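Side-chain contacts in omega transaminase (Pseudomonas sp., PDB 5LHA), which probably transfers amino groups between amines or amino acids and carbonyl acceptors by means of a pyridoxal phosphate cofactor, bound here in its aminated PMP form: residues N45-I50 against M55-G60; A79-E84 against H96-D101; T130-A135 against T148-L153. One frame throughout, in Å; residues are numbered along the deposited sequence.

Following the chain from the N terminus, the contacts come strictly in series, none nested in or crossing another. Contact 1 closes the short connection between strands 46-49 and 54-57, a hairpin in the sheet flanked by helix 440-457. Contact 2 closes the connection 85-95 between helices 72-85 and 97-109, which includes the short strand 94-95; the second subunit lies close. Contact 3 packs strand 149-153 against helix 124-141 and closes the connection 136-147, the end of that helix and a loop, that leads into the cofactor-binding sheet. The centres of contacts 1 and 3 lie about 36 Å apart, on opposite sides of the chain's centre; contacts 2 and 3 come closest, about 13 Å between nearest atoms. All three also touch the second subunit.

Contact 1: N45-I50 against M55-G60; sequences NYITDI and MLDGVG
Chi1 near +60° in both I47 (61°) and M55 (65°) places I47 CG1 and M55 CG between the backbone N and carbonyl carbon of their own residues, and the two side chains meet obliquely with 3.6 Å between I47 CG1 and M55 CG. Bends at chi2 and chi3 then turn the end of M55 back along the neighbouring strand, so that M55 CE lies 3.8 Å from D49 N. Beyond M55 and I47, I39 and L422 fill in this apolar face. The backbones explain why these two residues face each other: I47 and M55 are the hydrogen-bonded pair of an antiparallel beta hairpin, I47 N reaching M55 O at 3.0 Å and M55 N reaching I47 O at 2.9 Å, both bonds nearly straight. A third bond, D57 N to N45 O at 2.8 Å, extends the pairing past the non-hydrogen-bonded pair Y46 and L56. The hairpin sits inside a mixed sheet, with strand 37-43 on one flank and strand 421-426 on the other, so N- and C-terminal parts of the chain build it together. On the other face L56 CD1 makes a CH-pi contact, 3.8 Å from the centroid of the Y46 ring and 15° off its normal; the same methyl lies 3.2 Å from N45 O. Helix 440-457 covers Y46 and L56 through E442, with L445 on Y46 and M446 on L56. D57 turns its carboxylate to the branches of I47, D57 OD1 coming 3.9 Å from I47 CD1, while OD1 accepts from Y88 of the second subunit and OD2 from H69.

Contact 2: A79-E84 against H96-D101; sequences AAQLDE and HPRVFD
A salt-bridge network of E84, R98 and D101 joins the last turns of helix 72-85 to the first turn of helix 97-109, whose N-cap position is held by H96. The link rests almost wholly on one nitrogen: R98 NH1 donates to Q81 OE1 at 3.0 Å and, as a salt bridge, to E84 OE2 at 3.1 Å. Both acceptors lie near the guanidinium plane, at its edge. They are turned differently, however. The Q81 amide stands 55° from the guanidinium plane and the E84 carboxylate 76° from it, and E84 OE2 is met from above the plane of its carboxylate. Bends at chi2 and chi3 fold the arginine chain so that its aliphatic part crosses the end of the glutamine at a slant, with R98 CG 3.2 Å from Q81 OE1. Q81 NE2 donates to L85 O in its own helix, which settles the rotation of the amide and leaves OE1 facing the arginine. The acidic residues around R98 would be expected to stabilise its positive charge. The second subunit borders the site: Y14 of that subunit bonds to D101 OD1 and weakly to R98 NH2, and A40 of that subunit packs on E84. A water adds a looser link, accepting from R98 NH2 at 2.9 Å and donating weakly to E84 OE2. On the far edge of the guanidinium, D101 is gripped side-on by two nitrogens that share a single oxygen, R98 NE lying 3.0 Å and R98 NH2 3.2 Å from D101 OD2.

Contact 3: T130-A135 against T148-L153; sequences TALKMA and TRFLSL
L132 and F150 make up the tight part of this contact, and A135 its looser margin. The methyl L132 CD2 lies 3.7 Å from the centroid of the F150 ring and 3° off the ring normal, a CH-pi contact so well centred that the distances from CD2 to the ring carbons differ little. The opposite ring face is covered by T148 O, 3.9 Å above the plane, so the phenyl group is sandwiched between a methyl from the helix and the carbonyl of T148, just before the strand begins. R136 NE donates to that carbonyl, which gives it a polar partner as well. At its far end the ring meets the helix backbone, with F150 CZ 3.3 Å from L132 O. The placement follows from F150 chi1 of -61°: CG is anti to the carbonyl carbon, and the ring extends from the strand toward the helix. A135 is slacker, its CB near the ring plane and 4.3 Å from F150 CE1, an edge approach that buries little surface. Toward the strand's start T148 and R149 are partly exposed, whereas V167, L181 and A226 also touch the F150 side chain, and M162 of the second subunit rests on L132. The side chain of L132 is about 10 Å from the bound PMP, and its helix 124-141 starts at the pocket residues G124 and S125. Helix packed on strand in this way belongs to the beta-alpha-beta crossover from strand 115-121 to the parallel strand 149-153, within the seven-stranded sheet of the cofactor-binding domain of fold type I PLP enzymes.

Contact 1: N45-I50 against M55-G60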
ATOM      1  N   ASN A  45      12.357 -32.383  31.770  1.00 26.40           N
ATOM      2  CA  ASN A  45      11.071 -31.898  31.287  1.00 24.41           C
ATOM      3  C   ASN A  45      10.242 -31.271  32.410  1.00 25.44           C
ATOM      4  O   ASN A  45       9.016 -31.148  32.285  1.00 25.48           O
ATOM      5  CB  ASN A  45      10.294 -33.022  30.590  1.00 23.77           C
ATOM      6  CG  ASN A  45      11.004 -33.546  29.334  1.00 23.38           C
ATOM      7  OD1 ASN A  45      11.891 -32.893  28.798  1.00 24.40           O
ATOM      8  ND2 ASN A  45      10.601 -34.721  28.861  1.00 22.61           N
ATOM      9  N   TYR A  46      10.891 -30.845  33.496  1.00 26.06           N
ATOM     10  CA  TYR A  46      10.215 -30.257  34.644  1.00 28.31           C
ATOM     11  C   TYR A  46      10.730 -28.843  34.879  1.00 30.14           C
ATOM     12  O   TYR A  46      11.879 -28.523  34.564  1.00 29.30           O
ATOM     13  CB  TYR A  46      10.420 -31.102  35.919  1.00 29.98           C
ATOM     14  CG  TYR A  46       9.631 -32.393  35.934  1.00 31.13           C
ATOM     15  CD1 TYR A  46      10.105 -33.528  35.290  1.00 31.88           C
ATOM     16  CD2 TYR A  46       8.409 -32.474  36.591  1.00 31.71           C
ATOM     17  CE1 TYR A  46       9.380 -34.710  35.298  1.00 33.49           C
ATOM     18  CE2 TYR A  46       7.676 -33.646  36.604  1.00 33.79           C
ATOM     19  CZ  TYR A  46       8.165 -34.768  35.958  1.00 34.97           C
ATOM     20  OH  TYR A  46       7.430 -35.942  35.976  1.00 36.38           O
ATOM     21  N   ILE A  47       9.847 -27.982  35.400  1.00 32.47           N
ATOM     22  CA  ILE A  47      10.209 -26.628  35.804  1.00 31.19           C
ATOM     23  C   ILE A  47       9.648 -26.361  37.196  1.00 29.95           C
ATOM     24  O   ILE A  47       8.665 -26.970  37.629  1.00 29.43           O
ATOM     25  CB  ILE A  47       9.717 -25.550  34.809  1.00 29.41           C
ATOM     26  CG1 ILE A  47       8.194 -25.575  34.708  1.00 30.45           C
ATOM     27  CG2 ILE A  47      10.344 -25.772  33.447  1.00 30.76           C
ATOM     28  CD1 ILE A  47       7.626 -24.801  33.549  1.00 29.97           C
ATOM     29  N   THR A  48      10.288 -25.426  37.895  1.00 28.76           N
ATOM     30  CA  THR A  48       9.949 -25.085  39.269  1.00 29.74           C
ATOM     31  C   THR A  48       9.848 -23.571  39.396  1.00 30.16           C
ATOM     32  O   THR A  48      10.726 -22.848  38.915  1.00 29.58           O
ATOM     33  CB  THR A  48      10.995 -25.657  40.229  1.00 30.38           C
ATOM     34  OG1 THR A  48      11.245 -27.024  39.885  1.00 32.49           O
ATOM     35  CG2 THR A  48      10.518 -25.597  41.684  1.00 30.24           C
ATOM     36  N   ASP A  49       8.793 -23.091  40.049  1.00 30.19           N
ATOM     37  CA  ASP A  49       8.605 -21.657  40.181  1.00 30.27           C
ATOM     38  C   ASP A  49       9.345 -21.136  41.412  1.00 29.40           C
ATOM     39  O   ASP A  49      10.022 -21.883  42.120  1.00 30.97           O
ATOM     40  CB  ASP A  49       7.110 -21.316  40.202  1.00 31.96           C
ATOM     41  CG  ASP A  49       6.377 -21.901  41.391  1.00 33.72           C
ATOM     42  OD1 ASP A  49       7.017 -22.339  42.360  1.00 34.47           O
ATOM     43  OD2 ASP A  49       5.133 -21.927  41.348  1.00 35.33           O
ATOM     44  N   ILE A  50       9.257 -19.823  41.647  1.00 29.04           N
ATOM     45  CA  ILE A  50       9.911 -19.201  42.796  1.00 28.74           C
ATOM     46  C   ILE A  50       9.296 -19.617  44.123  1.00 31.05           C
ATOM     47  O   ILE A  50       9.855 -19.296  45.177  1.00 28.77           O
ATOM     48  CB  ILE A  50       9.872 -17.661  42.719  1.00 24.82           C
ATOM     49  CG1 ILE A  50       8.412 -17.165  42.654  1.00 25.86           C
ATOM     50  CG2 ILE A  50      10.717 -17.177  41.561  1.00 20.28           C
ATOM     51  CD1 ILE A  50       8.205 -15.660  42.900  1.00 21.35           C
ATOM     52  N   MET A  55       6.376 -28.616  38.293  1.00 34.86           N
ATOM     53  CA  MET A  55       5.351 -28.986  37.328  1.00 33.77           C
ATOM     54  C   MET A  55       5.992 -29.516  36.054  1.00 30.98           C
ATOM     55  O   MET A  55       7.045 -29.034  35.623  1.00 30.22           O
ATOM     56  CB  MET A  55       4.440 -27.777  37.022  1.00 34.06           C
ATOM     57  CG  MET A  55       5.141 -26.618  36.321  1.00 35.10           C
ATOM     58  SD  MET A  55       4.642 -24.977  36.916  1.00 37.06           S
ATOM     59  CE  MET A  55       5.857 -24.692  38.207  1.00 36.94           C
ATOM     60  N   LEU A  56       5.348 -30.513  35.451  1.00 29.79           N
ATOM     61  CA  LEU A  56       5.788 -30.983  34.149  1.00 31.71           C
ATOM     62  C   LEU A  56       5.595 -29.870  33.134  1.00 30.36           C
ATOM     63  O   LEU A  56       4.547 -29.221  33.092  1.00 31.51           O
ATOM     64  CB  LEU A  56       5.008 -32.231  33.734  1.00 33.46           C
ATOM     65  CG  LEU A  56       5.517 -32.996  32.507  1.00 33.88           C
ATOM     66  CD1 LEU A  56       6.931 -33.502  32.720  1.00 34.90           C
ATOM     67  CD2 LEU A  56       4.594 -34.154  32.156  1.00 32.70           C
ATOM     68  N   ASP A  57       6.604 -29.667  32.293  1.00 29.61           N
ATOM     69  CA  ASP A  57       6.586 -28.568  31.331  1.00 28.77           C
ATOM     70  C   ASP A  57       5.837 -29.024  30.082  1.00 29.35           C
ATOM     71  O   ASP A  57       6.414 -29.313  29.032  1.00 28.54           O
ATOM     72  CB  ASP A  57       7.999 -28.118  30.994  1.00 27.09           C
ATOM     73  CG  ASP A  57       8.016 -26.849  30.174  1.00 24.07           C
ATOM     74  OD1 ASP A  57       6.945 -26.244  30.012  1.00 23.90           O
ATOM     75  OD2 ASP A  57       9.084 -26.472  29.671  1.00 22.95           O
ATOM     76  N   GLY A  58       4.514 -29.083  30.210  1.00 32.05           N
ATOM     77  CA  GLY A  58       3.660 -29.507  29.112  1.00 30.11           C
ATOM     78  C   GLY A  58       3.645 -28.577  27.917  1.00 27.14           C
ATOM     79  O   GLY A  58       3.077 -28.946  26.883  1.00 24.10           O
ATOM     80  N   VAL A  59       4.226 -27.377  28.041  1.00 29.01           N
ATOM     81  CA  VAL A  59       4.319 -26.429  26.931  1.00 27.57           C
ATOM     82  C   VAL A  59       5.694 -26.441  26.270  1.00 26.58           C
ATOM     83  O   VAL A  59       5.853 -25.869  25.179  1.00 27.33           O
ATOM     84  CB  VAL A  59       3.960 -25.001  27.403  1.00 26.15           C
ATOM     85  CG1 VAL A  59       3.584 -24.116  26.239  1.00 17.76           C
ATOM     86  CG2 VAL A  59       2.814 -25.046  28.394  1.00 27.48           C
ATOM     87  N   GLY A  60       6.689 -27.070  26.886  1.00 28.21           N
ATOM     88  CA  GLY A  60       8.001 -27.158  26.265  1.00 27.11           C
ATOM     89  C   GLY A  60       8.647 -25.806  26.066  1.00 27.15           C
ATOM     90  O   GLY A  60       9.240 -25.553  25.008  1.00 27.35           O
TER

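Contact 2: A79-E84 against H96-D101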
ATOM      1  N   ALA A  79      29.820 -23.185  26.337  1.00 29.49           N
ATOM      2  CA  ALA A  79      31.015 -22.765  27.061  1.00 29.05           C
ATOM      3  C   ALA A  79      32.262 -22.882  26.192  1.00 28.32           C
ATOM      4  O   ALA A  79      33.124 -21.995  26.209  1.00 28.83           O
ATOM      5  CB  ALA A  79      31.161 -23.593  28.340  1.00 28.48           C
ATOM      6  N   ALA A  80      32.389 -23.986  25.452  1.00 26.76           N
ATOM      7  CA  ALA A  80      33.539 -24.170  24.573  1.00 26.92           C
ATOM      8  C   ALA A  80      33.650 -23.037  23.560  1.00 25.54           C
ATOM      9  O   ALA A  80      34.722 -22.454  23.379  1.00 26.98           O
ATOM     10  CB  ALA A  80      33.449 -25.523  23.867  1.00 26.86           C
ATOM     11  N   GLN A  81      32.545 -22.698  22.900  1.00 23.80           N
ATOM     12  CA  GLN A  81      32.604 -21.678  21.855  1.00 24.13           C
ATOM     13  C   GLN A  81      32.860 -20.285  22.430  1.00 25.20           C
ATOM     14  O   GLN A  81      33.526 -19.463  21.792  1.00 26.81           O
ATOM     15  CB  GLN A  81      31.324 -21.683  21.030  1.00 18.23           C
ATOM     16  CG  GLN A  81      31.411 -20.770  19.827  1.00 18.13           C
ATOM     17  CD  GLN A  81      32.580 -21.116  18.923  1.00 18.43           C
ATOM     18  OE1 GLN A  81      32.827 -22.282  18.655  1.00 18.70           O
ATOM     19  NE2 GLN A  81      33.298 -20.100  18.447  1.00 18.40           N
ATOM     20  N   LEU A  82      32.290 -19.978  23.598  1.00 23.76           N
ATOM     21  CA  LEU A  82      32.558 -18.692  24.239  1.00 24.29           C
ATOM     22  C   LEU A  82      34.056 -18.483  24.498  1.00 24.01           C
ATOM     23  O   LEU A  82      34.576 -17.373  24.319  1.00 20.02           O
ATOM     24  CB  LEU A  82      31.763 -18.591  25.547  1.00 25.39           C
ATOM     25  CG  LEU A  82      30.237 -18.440  25.523  1.00 25.17           C
ATOM     26  CD1 LEU A  82      29.705 -18.412  26.946  1.00 25.23           C
ATOM     27  CD2 LEU A  82      29.813 -17.171  24.803  1.00 23.22           C
ATOM     28  N   ASP A  83      34.761 -19.539  24.934  1.00 28.08           N
ATOM     29  CA  ASP A  83      36.206 -19.453  25.157  1.00 27.10           C
ATOM     30  C   ASP A  83      36.968 -19.184  23.865  1.00 25.51           C
ATOM     31  O   ASP A  83      38.039 -18.567  23.888  1.00 25.00           O
ATOM     32  CB  ASP A  83      36.733 -20.744  25.790  1.00 28.38           C
ATOM     33  CG  ASP A  83      36.359 -20.891  27.255  1.00 30.96           C
ATOM     34  OD1 ASP A  83      36.039 -19.873  27.904  1.00 31.82           O
ATOM     35  OD2 ASP A  83      36.410 -22.037  27.759  1.00 32.05           O
ATOM     36  N   GLU A  84      36.464 -19.684  22.743  1.00 23.66           N
ATOM     37  CA  GLU A  84      37.143 -19.525  21.466  1.00 25.61           C
ATOM     38  C   GLU A  84      36.747 -18.217  20.791  1.00 26.07           C
ATOM     39  O   GLU A  84      37.581 -17.330  20.585  1.00 24.99           O
ATOM     40  CB  GLU A  84      36.809 -20.719  20.571  1.00 28.95           C
ATOM     41  CG  GLU A  84      37.325 -20.610  19.159  1.00 31.36           C
ATOM     42  CD  GLU A  84      37.131 -21.898  18.409  1.00 35.45           C
ATOM     43  OE1 GLU A  84      37.376 -22.962  19.017  1.00 37.88           O
ATOM     44  OE2 GLU A  84      36.708 -21.855  17.232  1.00 35.97           O
ATOM     45  N   HIS A  96      33.467 -17.298   9.950  1.00 23.85           N
ATOM     46  CA  HIS A  96      34.086 -17.984  11.073  1.00 23.95           C
ATOM     47  C   HIS A  96      33.701 -19.449  10.979  1.00 25.07           C
ATOM     48  O   HIS A  96      32.746 -19.791  10.276  1.00 24.66           O
ATOM     49  CB  HIS A  96      33.622 -17.387  12.414  1.00 26.64           C
ATOM     50  CG  HIS A  96      32.136 -17.416  12.603  1.00 26.93           C
ATOM     51  ND1 HIS A  96      31.464 -18.542  13.026  1.00 26.47           N
ATOM     52  CD2 HIS A  96      31.198 -16.455  12.447  1.00 25.31           C
ATOM     53  CE1 HIS A  96      30.173 -18.279  13.103  1.00 24.94           C
ATOM     54  NE2 HIS A  96      29.985 -17.017  12.762  1.00 25.68           N
ATOM     55  N   PRO A  97      34.418 -20.341  11.672  1.00 26.34           N
ATOM     56  CA  PRO A  97      34.206 -21.780  11.414  1.00 27.20           C
ATOM     57  C   PRO A  97      32.797 -22.285  11.696  1.00 27.10           C
ATOM     58  O   PRO A  97      32.270 -23.075  10.901  1.00 27.96           O
ATOM     59  CB  PRO A  97      35.257 -22.446  12.311  1.00 27.49           C
ATOM     60  CG  PRO A  97      36.349 -21.450  12.392  1.00 26.68           C
ATOM     61  CD  PRO A  97      35.659 -20.105  12.435  1.00 26.83           C
ATOM     62  N   ARG A  98      32.170 -21.849  12.798  1.00 27.35           N
ATOM     63  CA  ARG A  98      30.914 -22.455  13.242  1.00 28.51           C
ATOM     64  C   ARG A  98      29.792 -22.271  12.226  1.00 28.18           C
ATOM     65  O   ARG A  98      28.901 -23.126  12.137  1.00 26.87           O
ATOM     66  CB  ARG A  98      30.484 -21.871  14.590  1.00 31.00           C
ATOM     67  CG  ARG A  98      31.361 -22.250  15.768  1.00 34.05           C
ATOM     68  CD  ARG A  98      31.409 -23.754  16.062  1.00 35.79           C
ATOM     69  NE  ARG A  98      32.407 -24.460  15.257  1.00 36.45           N
ATOM     70  CZ  ARG A  98      33.720 -24.333  15.405  1.00 36.80           C
ATOM     71  NH1 ARG A  98      34.218 -23.512  16.319  1.00 37.73           N
ATOM     72  NH2 ARG A  98      34.541 -25.017  14.626  1.00 37.52           N
ATOM     73  N   VAL A  99      29.778 -21.147  11.502  1.00 28.42           N
ATOM     74  CA  VAL A  99      28.726 -20.912  10.513  1.00 25.46           C
ATOM     75  C   VAL A  99      28.890 -21.830   9.304  1.00 26.86           C
ATOM     76  O   VAL A  99      27.897 -22.268   8.707  1.00 28.60           O
ATOM     77  CB  VAL A  99      28.685 -19.422  10.120  1.00 22.93           C
ATOM     78  CG1 VAL A  99      29.964 -18.986   9.478  1.00 22.19           C
ATOM     79  CG2 VAL A  99      27.543 -19.175   9.173  1.00 22.27           C
ATOM     80  N   PHE A 100      30.128 -22.131   8.914  1.00 27.46           N
ATOM     81  CA  PHE A 100      30.354 -23.163   7.911  1.00 27.37           C
ATOM     82  C   PHE A 100      29.753 -24.486   8.357  1.00 28.23           C
ATOM     83  O   PHE A 100      29.013 -25.132   7.610  1.00 28.10           O
ATOM     84  CB  PHE A 100      31.848 -23.346   7.671  1.00 28.28           C
ATOM     85  CG  PHE A 100      32.463 -22.315   6.789  1.00 28.04           C
ATOM     86  CD1 PHE A 100      33.075 -21.204   7.339  1.00 28.12           C
ATOM     87  CD2 PHE A 100      32.465 -22.469   5.413  1.00 28.75           C
ATOM     88  CE1 PHE A 100      33.662 -20.257   6.538  1.00 29.39           C
ATOM     89  CE2 PHE A 100      33.051 -21.520   4.602  1.00 29.06           C
ATOM     90  CZ  PHE A 100      33.652 -20.415   5.165  1.00 29.71           C
ATOM     91  N   ASP A 101      30.053 -24.894   9.594  1.00 28.12           N
ATOM     92  CA  ASP A 101      29.673 -26.221  10.063  1.00 28.93           C
ATOM     93  C   ASP A 101      28.166 -26.423   9.989  1.00 29.78           C
ATOM     94  O   ASP A 101      27.692 -27.429   9.448  1.00 31.08           O
ATOM     95  CB  ASP A 101      30.164 -26.427  11.499  1.00 31.04           C
ATOM     96  CG  ASP A 101      31.670 -26.319  11.630  1.00 32.64           C
ATOM     97  OD1 ASP A 101      32.383 -26.499  10.620  1.00 34.47           O
ATOM     98  OD2 ASP A 101      32.147 -26.062  12.755  1.00 32.54           O
TER
HETATM   99  O   HOH W   1      36.820 -25.160  16.462  1.00 30.94           O

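Contact 3: T130-A135 against T148-L153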
ATOM      1  N   THR A 130      12.643 -13.040   6.440  1.00 22.62           N
ATOM      2  CA  THR A 130      13.674 -13.325   5.449  1.00 21.84           C
ATOM      3  C   THR A 130      13.103 -14.057   4.238  1.00 22.65           C
ATOM      4  O   THR A 130      13.436 -13.734   3.091  1.00 21.97           O
ATOM      5  CB  THR A 130      14.780 -14.148   6.112  1.00 20.98           C
ATOM      6  OG1 THR A 130      15.327 -13.392   7.198  1.00 18.02           O
ATOM      7  CG2 THR A 130      15.897 -14.474   5.128  1.00 20.67           C
ATOM      8  N   ALA A 131      12.229 -15.039   4.469  1.00 23.23           N
ATOM      9  CA  ALA A 131      11.633 -15.780   3.360  1.00 23.37           C
ATOM     10  C   ALA A 131      10.812 -14.874   2.452  1.00 22.33           C
ATOM     11  O   ALA A 131      10.773 -15.084   1.235  1.00 21.71           O
ATOM     12  CB  ALA A 131      10.757 -16.916   3.893  1.00 23.46           C
ATOM     13  N   LEU A 132      10.122 -13.884   3.027  1.00 23.41           N
ATOM     14  CA  LEU A 132       9.286 -12.996   2.219  1.00 22.45           C
ATOM     15  C   LEU A 132      10.120 -12.080   1.335  1.00 20.83           C
ATOM     16  O   LEU A 132       9.879 -11.988   0.133  1.00 20.60           O
ATOM     17  CB  LEU A 132       8.376 -12.171   3.126  1.00 22.78           C
ATOM     18  CG  LEU A 132       7.390 -13.024   3.919  1.00 23.77           C
ATOM     19  CD1 LEU A 132       6.577 -12.177   4.885  1.00 22.31           C
ATOM     20  CD2 LEU A 132       6.478 -13.801   2.959  1.00 24.37           C
ATOM     21  N   LYS A 133      11.106 -11.393   1.912  1.00 23.45           N
ATOM     22  CA  LYS A 133      11.930 -10.455   1.147  1.00 22.42           C
ATOM     23  C   LYS A 133      12.802 -11.174   0.120  1.00 23.94           C
ATOM     24  O   LYS A 133      13.019 -10.662  -0.985  1.00 21.44           O
ATOM     25  CB  LYS A 133      12.811  -9.654   2.105  1.00 21.89           C
ATOM     26  CG  LYS A 133      12.072  -8.628   2.940  1.00 20.87           C
ATOM     27  CD  LYS A 133      13.033  -7.871   3.853  1.00 20.26           C
ATOM     28  CE  LYS A 133      13.956  -6.949   3.079  1.00 20.00           C
ATOM     29  NZ  LYS A 133      15.176  -6.595   3.871  1.00 18.85           N
ATOM     30  N   MET A 134      13.328 -12.353   0.466  1.00 26.17           N
ATOM     31  CA  MET A 134      14.185 -13.073  -0.471  1.00 26.71           C
ATOM     32  C   MET A 134      13.381 -13.740  -1.574  1.00 29.17           C
ATOM     33  O   MET A 134      13.893 -13.915  -2.683  1.00 31.64           O
ATOM     34  CB  MET A 134      15.015 -14.134   0.256  1.00 27.07           C
ATOM     35  CG  MET A 134      16.011 -13.572   1.254  1.00 29.02           C
ATOM     36  SD  MET A 134      17.044 -12.244   0.606  1.00 24.17           S
ATOM     37  CE  MET A 134      17.927 -13.146  -0.668  1.00 25.39           C
ATOM     38  N   ALA A 135      12.137 -14.130  -1.290  1.00 30.20           N
ATOM     39  CA  ALA A 135      11.238 -14.568  -2.355  1.00 32.10           C
ATOM     40  C   ALA A 135      11.040 -13.459  -3.379  1.00 32.17           C
ATOM     41  O   ALA A 135      11.045 -13.712  -4.590  1.00 32.93           O
ATOM     42  CB  ALA A 135       9.895 -15.017  -1.771  1.00 30.78           C
ATOM     43  N   THR A 148       4.876 -10.369  -6.893  1.00 37.22           N
ATOM     44  CA  THR A 148       5.019  -9.635  -5.637  1.00 35.03           C
ATOM     45  C   THR A 148       4.079 -10.084  -4.509  1.00 33.18           C
ATOM     46  O   THR A 148       4.390  -9.911  -3.324  1.00 32.62           O
ATOM     47  CB  THR A 148       4.827  -8.141  -5.945  1.00 34.08           C
ATOM     48  OG1 THR A 148       5.154  -7.340  -4.803  1.00 34.77           O
ATOM     49  CG2 THR A 148       3.410  -7.868  -6.369  1.00 33.90           C
ATOM     50  N   ARG A 149       2.925 -10.640  -4.855  1.00 31.08           N
ATOM     51  CA  ARG A 149       1.910 -10.965  -3.867  1.00 28.40           C
ATOM     52  C   ARG A 149       2.233 -12.263  -3.127  1.00 25.98           C
ATOM     53  O   ARG A 149       2.953 -13.133  -3.623  1.00 18.57           O
ATOM     54  CB  ARG A 149       0.554 -11.056  -4.554  1.00 26.74           C
ATOM     55  CG  ARG A 149       0.081  -9.727  -5.135  1.00 24.34           C
ATOM     56  CD  ARG A 149      -1.130  -9.980  -5.998  1.00 22.22           C
ATOM     57  NE  ARG A 149      -1.687  -8.760  -6.571  1.00 24.37           N
ATOM     58  CZ  ARG A 149      -2.529  -8.739  -7.598  1.00 23.67           C
ATOM     59  NH1 ARG A 149      -2.869  -9.869  -8.207  1.00 21.08           N
ATOM     60  NH2 ARG A 149      -3.001  -7.583  -8.046  1.00 25.06           N
ATOM     61  N   PHE A 150       1.658 -12.398  -1.932  1.00 23.30           N
ATOM     62  CA  PHE A 150       1.867 -13.561  -1.078  1.00 22.18           C
ATOM     63  C   PHE A 150       0.519 -14.167  -0.703  1.00 19.53           C
ATOM     64  O   PHE A 150      -0.441 -13.439  -0.445  1.00 20.39           O
ATOM     65  CB  PHE A 150       2.634 -13.199   0.216  1.00 21.63           C
ATOM     66  CG  PHE A 150       4.025 -12.632  -0.004  1.00 21.56           C
ATOM     67  CD1 PHE A 150       4.996 -13.357  -0.664  1.00 22.19           C
ATOM     68  CD2 PHE A 150       4.371 -11.390   0.512  1.00 20.58           C
ATOM     69  CE1 PHE A 150       6.280 -12.835  -0.842  1.00 21.97           C
ATOM     70  CE2 PHE A 150       5.644 -10.870   0.343  1.00 21.41           C
ATOM     71  CZ  PHE A 150       6.601 -11.596  -0.338  1.00 20.83           C
ATOM     72  N   LEU A 151       0.446 -15.495  -0.664  1.00 19.47           N
ATOM     73  CA  LEU A 151      -0.727 -16.200  -0.172  1.00 21.74           C
ATOM     74  C   LEU A 151      -0.419 -16.862   1.167  1.00 22.86           C
ATOM     75  O   LEU A 151       0.693 -17.339   1.396  1.00 24.85           O
ATOM     76  CB  LEU A 151      -1.191 -17.276  -1.164  1.00 25.03           C
ATOM     77  CG  LEU A 151      -1.510 -16.864  -2.607  1.00 26.78           C
ATOM     78  CD1 LEU A 151      -1.905 -18.069  -3.472  1.00 28.36           C
ATOM     79  CD2 LEU A 151      -2.592 -15.798  -2.669  1.00 27.61           C
ATOM     80  N   SER A 152      -1.426 -16.923   2.037  1.00 21.61           N
ATOM     81  CA  SER A 152      -1.298 -17.661   3.288  1.00 22.17           C
ATOM     82  C   SER A 152      -2.690 -18.130   3.693  1.00 21.93           C
ATOM     83  O   SER A 152      -3.689 -17.829   3.027  1.00 20.50           O
ATOM     84  CB  SER A 152      -0.613 -16.829   4.392  1.00 21.90           C
ATOM     85  OG  SER A 152      -1.389 -15.717   4.825  1.00 22.34           O
ATOM     86  N   LEU A 153      -2.738 -18.891   4.784  1.00 21.22           N
ATOM     87  CA  LEU A 153      -3.926 -19.598   5.227  1.00 23.78           C
ATOM     88  C   LEU A 153      -4.512 -18.944   6.469  1.00 27.96           C
ATOM     89  O   LEU A 153      -3.796 -18.359   7.285  1.00 28.26           O
ATOM     90  CB  LEU A 153      -3.601 -21.064   5.540  1.00 24.17           C
ATOM     91  CG  LEU A 153      -2.907 -21.880   4.440  1.00 23.42           C
ATOM     92  CD1 LEU A 153      -2.636 -23.307   4.908  1.00 22.61           C
ATOM     93  CD2 LEU A 153      -3.764 -21.889   3.195  1.00 24.42           C
TER